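Local coordinates for putative uncharacterized protein (Pyrococcus abyssi virus 1, PDB 4HR1), which is of unknown function but folds as a helical bundle of bromodomain-like type, in a virus that infects a hyperthermophilic archaeon, at residues T8-Q11 and K12-W15; K76-Q79 and K80-V84. All blocks are in the same frame, centred on the assembly; numbering follows the deposited sequence.

Interaction 1: T8-Q11 and K12-W15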
loop_
_atom_site.group_PDB
_atom_site.type_symbol
_atom_site.label_atom_id
_atom_site.label_comp_id
_atom_site.label_asym_id
_atom_site.label_seq_id
_atom_site.Cartn_x
_atom_site.Cartn_y
_atom_site.Cartn_z
ATOM N N THR A 8 -2.084 -10.540 6.775
ATOM C CA THR A 8 -2.424 -11.247 5.541
ATOM C C THR A 8 -3.022 -10.318 4.497
ATOM O O THR A 8 -2.486 -10.232 3.389
ATOM C CB THR A 8 -3.258 -12.522 5.825
ATOM O OG1 THR A 8 -2.628 -13.293 6.854
ATOM C CG2 THR A 8 -3.446 -13.377 4.589
ATOM N N VAL A 9 -4.097 -9.600 4.854
ATOM C CA VAL A 9 -4.760 -8.666 3.926
ATOM C C VAL A 9 -3.847 -7.502 3.508
ATOM O O VAL A 9 -3.797 -7.165 2.327
ATOM C CB VAL A 9 -6.190 -8.231 4.370
ATOM C CG1 VAL A 9 -7.046 -9.448 4.725
ATOM C CG2 VAL A 9 -6.150 -7.254 5.536
ATOM N N ILE A 10 -3.077 -6.950 4.461
ATOM C CA ILE A 10 -2.122 -5.869 4.223
ATOM C C ILE A 10 -1.057 -6.297 3.210
ATOM O O ILE A 10 -0.857 -5.589 2.220
ATOM C CB ILE A 10 -1.552 -5.269 5.564
ATOM C CG1 ILE A 10 -2.647 -4.466 6.355
ATOM C CG2 ILE A 10 -0.309 -4.386 5.314
ATOM C CD1 ILE A 10 -3.573 -3.432 5.404
ATOM N N GLN A 11 -0.451 -7.490 3.398
ATOM C CA GLN A 11 0.555 -8.013 2.469
ATOM C C GLN A 11 0.014 -8.180 1.052
ATOM O O GLN A 11 0.698 -7.824 0.080
ATOM C CB GLN A 11 1.149 -9.338 2.978
ATOM C CG GLN A 11 2.003 -9.235 4.259
ATOM C CD GLN A 11 3.083 -8.174 4.208
ATOM O OE1 GLN A 11 3.908 -8.113 3.282
ATOM N NE2 GLN A 11 3.088 -7.309 5.209
ATOM N N LYS A 12 -1.228 -8.666 0.935
ATOM C CA LYS A 12 -1.875 -8.873 -0.356
ATOM C C LYS A 12 -2.184 -7.541 -1.045
ATOM O O LYS A 12 -1.949 -7.410 -2.257
ATOM C CB LYS A 12 -3.148 -9.758 -0.208
ATOM C CG LYS A 12 -2.887 -11.221 0.229
ATOM C CD LYS A 12 -2.795 -12.195 -0.963
ATOM C CE LYS A 12 -1.902 -13.398 -0.703
ATOM N NZ LYS A 12 -1.485 -14.080 -1.971
ATOM N N ILE A 13 -2.697 -6.541 -0.276
ATOM C CA ILE A 13 -3.008 -5.207 -0.824
ATOM C C ILE A 13 -1.679 -4.530 -1.243
ATOM O O ILE A 13 -1.574 -4.052 -2.377
ATOM C CB ILE A 13 -3.887 -4.327 0.147
ATOM C CG1 ILE A 13 -5.272 -4.987 0.445
ATOM C CG2 ILE A 13 -4.086 -2.904 -0.422
ATOM C CD1 ILE A 13 -5.950 -4.583 1.859
ATOM N N SER A 14 -0.657 -4.552 -0.352
ATOM C CA SER A 14 0.671 -3.981 -0.644
ATOM C C SER A 14 1.270 -4.560 -1.925
ATOM O O SER A 14 1.648 -3.777 -2.796
ATOM C CB SER A 14 1.630 -4.149 0.530
ATOM O OG SER A 14 1.121 -3.515 1.695
ATOM N N TRP A 15 1.270 -5.917 -2.087
ATOM C CA TRP A 15 1.770 -6.571 -3.306
ATOM C C TRP A 15 1.040 -6.031 -4.503
ATOM O O TRP A 15 1.674 -5.646 -5.490
ATOM C CB TRP A 15 1.563 -8.108 -3.269
ATOM C CG TRP A 15 2.377 -8.847 -4.294
ATOM C CD1 TRP A 15 3.620 -9.382 -4.108
ATOM C CD2 TRP A 15 2.063 -9.038 -5.684
ATOM N NE1 TRP A 15 4.072 -9.949 -5.276
ATOM C CE2 TRP A 15 3.140 -9.748 -6.263
ATOM C CE3 TRP A 15 0.938 -8.745 -6.488
ATOM C CZ2 TRP A 15 3.142 -10.151 -7.606
ATOM C CZ3 TRP A 15 0.960 -9.114 -7.826
ATOM C CH2 TRP A 15 2.058 -9.791 -8.377
#
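I10 and S14 meet twice across one turn of helix 5-30 in this helical bundle, and the pair illustrates how a serine in mid-helix can satisfy its hydroxyl on the backbone it belongs to. The carbonyl oxygen I10 O accepts from S14 N at 2.8 Å, the N-H pointing almost straight at the oxygen (N-H...O 171°). It also accepts from the hydroxyl S14 OG, 2.9 Å from I10 O. The hydroxyl comes from above the carbonyl plane, 48° out of it, and so does not lie on a lone pair, whereas the amide arrives nearly end-on. A chi1 of -59° sets OG beside the serine's own backbone N and turns it back toward I10 O, which is thus gripped by two donors.

The neighbouring carbonyls follow the usual i to i+4 pattern: K12 N donates to T8 O, I13 N to V9 O and W15 N to Q11 O. Side-chain carbons pack against two of these oxygens: K12 CG is 3.3 Å from T8 O, and I13 CG1 is 3.2 Å from V9 O.

Most polar ends find partners outside residues 8-15. T8 OG1 bonds to N4 O, and K12 NZ forms a salt bridge with E86 on helix 72-98. W15 NE1 bonds to D116 OD1 while its ring makes a cation-pi contact with K89, and Q11 NE2 makes two hydrogen bonds to the backbone of another protein chain. The segment thus contacts both its own bundle and another protein chain. On the buried side, V9 and I13 both pack on V54 of helix 34-63, while I10 CD1 and I13 CD1 touch methyl to methyl at 4.4 Å.

Interaction 2: K76-Q79 and K80-V84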
loop_
_atom_site.group_PDB
_atom_site.type_symbol
_atom_site.label_atom_id
_atom_site.label_comp_id
_atom_site.label_asym_id
_atom_site.label_seq_id
_atom_site.Cartn_x
_atom_site.Cartn_y
_atom_site.Cartn_z
ATOM N N LYS A 76 -15.388 -15.053 7.530
ATOM C CA LYS A 76 -15.919 -15.351 6.189
ATOM C C LYS A 76 -15.792 -14.183 5.209
ATOM O O LYS A 76 -15.481 -14.398 4.028
ATOM C CB LYS A 76 -17.377 -15.847 6.266
ATOM C CG LYS A 76 -17.534 -17.261 6.857
ATOM C CD LYS A 76 -18.934 -17.504 7.427
ATOM C CE LYS A 76 -19.934 -18.009 6.414
ATOM N NZ LYS A 76 -21.314 -17.972 6.959
ATOM N N GLU A 77 -16.060 -12.949 5.698
ATOM C CA GLU A 77 -15.963 -11.711 4.926
ATOM C C GLU A 77 -14.472 -11.444 4.605
ATOM O O GLU A 77 -14.177 -11.038 3.484
ATOM C CB GLU A 77 -16.613 -10.542 5.703
ATOM C CG GLU A 77 -16.799 -9.250 4.912
ATOM C CD GLU A 77 -15.589 -8.343 4.742
ATOM O OE1 GLU A 77 -14.770 -8.229 5.684
ATOM O OE2 GLU A 77 -15.475 -7.726 3.658
ATOM N N ILE A 78 -13.546 -11.715 5.555
ATOM C CA ILE A 78 -12.100 -11.583 5.324
ATOM C C ILE A 78 -11.670 -12.602 4.220
ATOM O O ILE A 78 -10.962 -12.226 3.273
ATOM C CB ILE A 78 -11.286 -11.799 6.637
ATOM C CG1 ILE A 78 -11.393 -10.602 7.595
ATOM C CG2 ILE A 78 -9.815 -12.150 6.345
ATOM C CD1 ILE A 78 -10.774 -9.248 7.074
ATOM N N GLN A 79 -12.130 -13.882 4.355
ATOM C CA GLN A 79 -11.857 -14.958 3.416
ATOM C C GLN A 79 -12.383 -14.665 2.033
ATOM O O GLN A 79 -11.709 -14.977 1.059
ATOM C CB GLN A 79 -12.371 -16.309 3.940
ATOM C CG GLN A 79 -11.526 -16.906 5.074
ATOM C CD GLN A 79 -10.063 -17.188 4.744
ATOM O OE1 GLN A 79 -9.170 -16.978 5.574
ATOM N NE2 GLN A 79 -9.774 -17.696 3.545
ATOM N N LYS A 80 -13.558 -14.037 1.935
ATOM C CA LYS A 80 -14.148 -13.679 0.641
ATOM C C LYS A 80 -13.389 -12.517 0.011
ATOM O O LYS A 80 -13.292 -12.446 -1.211
ATOM C CB LYS A 80 -15.641 -13.348 0.786
ATOM C CG LYS A 80 -16.535 -14.587 0.834
ATOM C CD LYS A 80 -17.785 -14.409 1.705
ATOM C CE LYS A 80 -18.895 -13.596 1.067
ATOM N NZ LYS A 80 -18.774 -12.136 1.363
ATOM N N ALA A 81 -12.838 -11.614 0.847
ATOM C CA ALA A 81 -12.030 -10.492 0.378
ATOM C C ALA A 81 -10.681 -11.030 -0.131
ATOM O O ALA A 81 -10.270 -10.676 -1.244
ATOM C CB ALA A 81 -11.820 -9.482 1.499
ATOM N N LEU A 82 -10.051 -11.967 0.646
ATOM C CA LEU A 82 -8.804 -12.652 0.285
ATOM C C LEU A 82 -8.880 -13.294 -1.090
ATOM O O LEU A 82 -7.908 -13.261 -1.848
ATOM C CB LEU A 82 -8.411 -13.689 1.334
ATOM C CG LEU A 82 -7.748 -13.128 2.593
ATOM C CD1 LEU A 82 -7.568 -14.212 3.625
ATOM C CD2 LEU A 82 -6.394 -12.475 2.278
ATOM N N LEU A 83 -10.075 -13.808 -1.423
ATOM C CA LEU A 83 -10.395 -14.453 -2.681
ATOM C C LEU A 83 -10.440 -13.483 -3.844
ATOM O O LEU A 83 -9.898 -13.781 -4.913
ATOM C CB LEU A 83 -11.743 -15.146 -2.538
ATOM C CG LEU A 83 -11.711 -16.630 -2.751
ATOM C CD1 LEU A 83 -12.731 -17.329 -1.837
ATOM C CD2 LEU A 83 -11.835 -16.984 -4.259
ATOM N N VAL A 84 -11.105 -12.330 -3.648
ATOM C CA VAL A 84 -11.244 -11.273 -4.668
ATOM C C VAL A 84 -9.838 -10.709 -4.981
ATOM O O VAL A 84 -9.507 -10.487 -6.147
ATOM C CB VAL A 84 -12.252 -10.176 -4.201
ATOM C CG1 VAL A 84 -12.224 -8.941 -5.104
ATOM C CG2 VAL A 84 -13.667 -10.743 -4.110
#
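I78 and L82 pack one turn apart on helix 72-98, a long helix of the bundle, and with Q79 they show how an i to i+4 ladder of backbone bonds brings apolar branches together at a helix surface. The backbone bonds come first. L82 N donates to I78 O at 2.8 Å with an N-H...O angle of 164°, and the donor lies in the carbonyl plane. K80 N to K76 O and A81 N to E77 O are more bent, and L83 N to Q79 O is the longest of the four at 3.2 Å.

Apolar contacts cluster on L82. Its CD1 methyl reaches I78 CG2 at 4.1 Å, the two side chains lying aslant to one another. With chi1 at -74°, I78 puts CG1 beside its own N and leaves CG2 anti to that N, next to the carbonyl carbon, which brings CG2 within touch of the leucine one turn on. The same CD1 also meets the amide of Q79, where OE1 is the nearest atom at 3.7 Å; this is a van der Waals contact, with the glutamine chain folded at chi2. F3, near the chain's start, touches I78, Q79 and L82. A81, buried, packs on V54 of helix 34-63.

Charged side chains behave differently. E77 OE1 bonds to the indole nitrogen of W56 on helix 34-63, tying the two helices together. The other carboxylate oxygen of E77, OE2, stays 6.0 Å from K80 NZ, so these opposite charges are not in contact but may still attract weakly. The aliphatic part of K80 instead bends back along the previous turn, leaving its CD 3.3 Å from K76 O.

In the fold
Interactions 1 and 2 lie on neighbouring helices of one bundle, 5-30 and 72-98, with centres about 12 Å apart, and they meet mainly through L82. Its CD2 methyl touches T8 CG2 and V9 CG1, each at 3.9 Å, while CD1 meets I78 and Q79 within its own helix. V9 CG1 also reaches I78 CG2 at 4.2 Å, so both residues of the I78-L82 pair touch V9. V54 of helix 34-63 joins them from a third helix, packing on V9 and I13 of interaction 1 and on A81 of interaction 2. Of the two, interaction 1 alone also touches the other protein chain of the assembly.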